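Local coordinates for protein GH26A (Muricauda sp. MAR_2010_75, PDB 6Q75) that is a glycoside hydrolase of family 26, probably cleaving beta-linked polysaccharides, such as mannans, through a retaining mechanism, at residues 33-38 against 102-107. Residues are numbered along the deposited sequence; the frame is centred on the assembly and turned at random.
Sequences KVLLDY and GAIVTL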
loop_
_atom_site.group_PDB
_atom_site.type_symbol
_atom_site.label_atom_id
_atom_site.label_comp_id
_atom_site.label_asym_id
_atom_site.label_seq_id
_atom_site.Cartn_x
_atom_site.Cartn_y
_atom_site.Cartn_z
ATOM N N LYS A 33 -7.916 3.232 15.251
ATOM C CA LYS A 33 -7.449 2.541 16.450
ATOM C C LYS A 33 -8.020 1.135 16.527
ATOM O O LYS A 33 -7.313 0.189 16.903
ATOM C CB LYS A 33 -7.802 3.354 17.682
ATOM C CG LYS A 33 -7.004 4.628 17.720
ATOM N N VAL A 34 -9.293 0.975 16.151
ATOM C CA VAL A 34 -9.916 -0.346 16.150
ATOM C C VAL A 34 -9.235 -1.258 15.134
ATOM O O VAL A 34 -8.920 -2.419 15.433
ATOM C CB VAL A 34 -11.427 -0.216 15.887
ATOM C CG1 VAL A 34 -12.024 -1.578 15.603
ATOM C CG2 VAL A 34 -12.118 0.394 17.108
ATOM N N LEU A 35 -8.992 -0.750 13.924
ATOM C CA LEU A 35 -8.363 -1.570 12.889
ATOM C C LEU A 35 -6.924 -1.915 13.248
ATOM O O LEU A 35 -6.479 -3.059 13.041
ATOM C CB LEU A 35 -8.424 -0.846 11.547
ATOM C CG LEU A 35 -7.771 -1.472 10.313
ATOM C CD1 LEU A 35 -8.256 -2.918 10.143
ATOM C CD2 LEU A 35 -8.082 -0.624 9.065
ATOM N N LEU A 36 -6.169 -0.947 13.774
ATOM C CA LEU A 36 -4.793 -1.245 14.165
ATOM C C LEU A 36 -4.739 -2.252 15.309
ATOM O O LEU A 36 -3.858 -3.120 15.329
ATOM C CB LEU A 36 -4.055 0.034 14.553
ATOM C CG LEU A 36 -3.379 0.792 13.420
ATOM C CD1 LEU A 36 -2.755 2.092 13.965
ATOM C CD2 LEU A 36 -2.343 -0.068 12.703
ATOM N N ASP A 37 -5.649 -2.141 16.288
ATOM C CA ASP A 37 -5.696 -3.142 17.348
ATOM C C ASP A 37 -6.011 -4.512 16.774
ATOM O O ASP A 37 -5.444 -5.530 17.201
ATOM C CB ASP A 37 -6.735 -2.763 18.409
ATOM C CG ASP A 37 -6.936 -3.869 19.443
ATOM O OD1 ASP A 37 -5.931 -4.323 20.037
ATOM O OD2 ASP A 37 -8.091 -4.300 19.662
ATOM N N TYR A 38 -6.917 -4.557 15.802
ATOM C CA TYR A 38 -7.241 -5.829 15.167
ATOM C C TYR A 38 -6.028 -6.411 14.454
ATOM O O TYR A 38 -5.741 -7.609 14.571
ATOM C CB TYR A 38 -8.403 -5.623 14.202
ATOM C CG TYR A 38 -8.764 -6.850 13.417
ATOM C CD1 TYR A 38 -9.338 -7.957 14.039
ATOM C CD2 TYR A 38 -8.528 -6.898 12.046
ATOM C CE1 TYR A 38 -9.671 -9.094 13.309
ATOM C CE2 TYR A 38 -8.853 -8.025 11.306
ATOM C CZ TYR A 38 -9.428 -9.101 11.937
ATOM O OH TYR A 38 -9.755 -10.204 11.181
ATOM N N GLY A 102 -18.184 -4.454 4.736
ATOM C CA GLY A 102 -17.374 -5.128 5.728
ATOM C C GLY A 102 -15.935 -5.378 5.352
ATOM O O GLY A 102 -15.239 -6.076 6.096
ATOM N N ALA A 103 -15.469 -4.841 4.219
ATOM C CA ALA A 103 -14.091 -5.022 3.791
ATOM C C ALA A 103 -13.169 -4.013 4.469
ATOM O O ALA A 103 -13.591 -2.944 4.932
ATOM C CB ALA A 103 -13.969 -4.857 2.272
ATOM N N ILE A 104 -11.898 -4.369 4.535
ATOM C CA ILE A 104 -10.848 -3.462 4.998
ATOM C C ILE A 104 -10.241 -2.809 3.764
ATOM O O ILE A 104 -9.953 -3.494 2.782
ATOM C CB ILE A 104 -9.796 -4.217 5.831
ATOM C CG1 ILE A 104 -10.424 -4.738 7.141
ATOM C CG2 ILE A 104 -8.599 -3.342 6.146
ATOM C CD1 ILE A 104 -9.584 -5.811 7.833
ATOM N N VAL A 105 -10.091 -1.473 3.779
ATOM C CA VAL A 105 -9.753 -0.720 2.567
ATOM C C VAL A 105 -8.273 -0.369 2.562
ATOM O O VAL A 105 -7.758 0.192 3.536
ATOM C CB VAL A 105 -10.590 0.569 2.465
ATOM C CG1 VAL A 105 -10.013 1.513 1.360
ATOM C CG2 VAL A 105 -12.033 0.247 2.233
ATOM N N THR A 106 -7.587 -0.645 1.443
ATOM C CA THR A 106 -6.228 -0.150 1.252
ATOM C C THR A 106 -6.141 0.633 -0.058
ATOM O O THR A 106 -6.780 0.280 -1.051
ATOM C CB THR A 106 -5.166 -1.295 1.286
ATOM O OG1 THR A 106 -3.858 -0.717 1.184
ATOM C CG2 THR A 106 -5.368 -2.345 0.169
ATOM N N LEU A 107 -5.394 1.740 -0.034
ATOM C CA LEU A 107 -5.242 2.597 -1.209
ATOM C C LEU A 107 -3.772 2.944 -1.406
ATOM O O LEU A 107 -3.037 3.164 -0.435
ATOM C CB LEU A 107 -6.075 3.894 -1.064
ATOM C CG LEU A 107 -7.583 3.609 -0.982
ATOM C CD1 LEU A 107 -8.348 4.898 -0.619
ATOM C CD2 LEU A 107 -8.105 3.015 -2.300
#
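L35 and Y38, one helical turn apart on helix 30-40, meet I104 in a small, buried contact made by carbon atoms alone, at the N-terminal end of the parallel barrel. Helix 30-40 lies over the starts of the strands, where L35 also packs on P169 and I215, and I104 starts strand 104-108; the CA atoms of L35 and I104 are still 8.5 Å apart, so side chains alone bridge the two, burying 120 Å² in all. L35 holds CG anti to its own N (chi1 177°), which carries the isobutyl fork off the helix toward the strand. CG2 of I104 sits against both prongs of that fork, 4.0 Å from CD1 and from CD2 of L35. The longer branch of I104 runs out nearly fully extended (chi2 164°), and its CD1 comes to 3.9 Å from L35 CD1. The same methyl, CD1 of I104, reaches CE2 of the Y38 ring obliquely at 4.2 Å. With an alanine here, both methyls of L35 and CE2 of Y38 would probably lose their partner, opening a gap between helix and strand. In the (beta/alpha)8 barrel expected of family 26, this is the bottom, opposite the end that carries the active site in such barrels, and the helix covers it before the chain enters the first strand, 46-51. Immediately upstream of I104 and A103, G102 ends helix 88-100 in a Schellman motif; at its backbone angles (phi 104°) a beta carbon would run into the carbonyl oxygen of the preceding residue. F329, from the C-terminal tail, adds an edge-to-face ring contact to Y38.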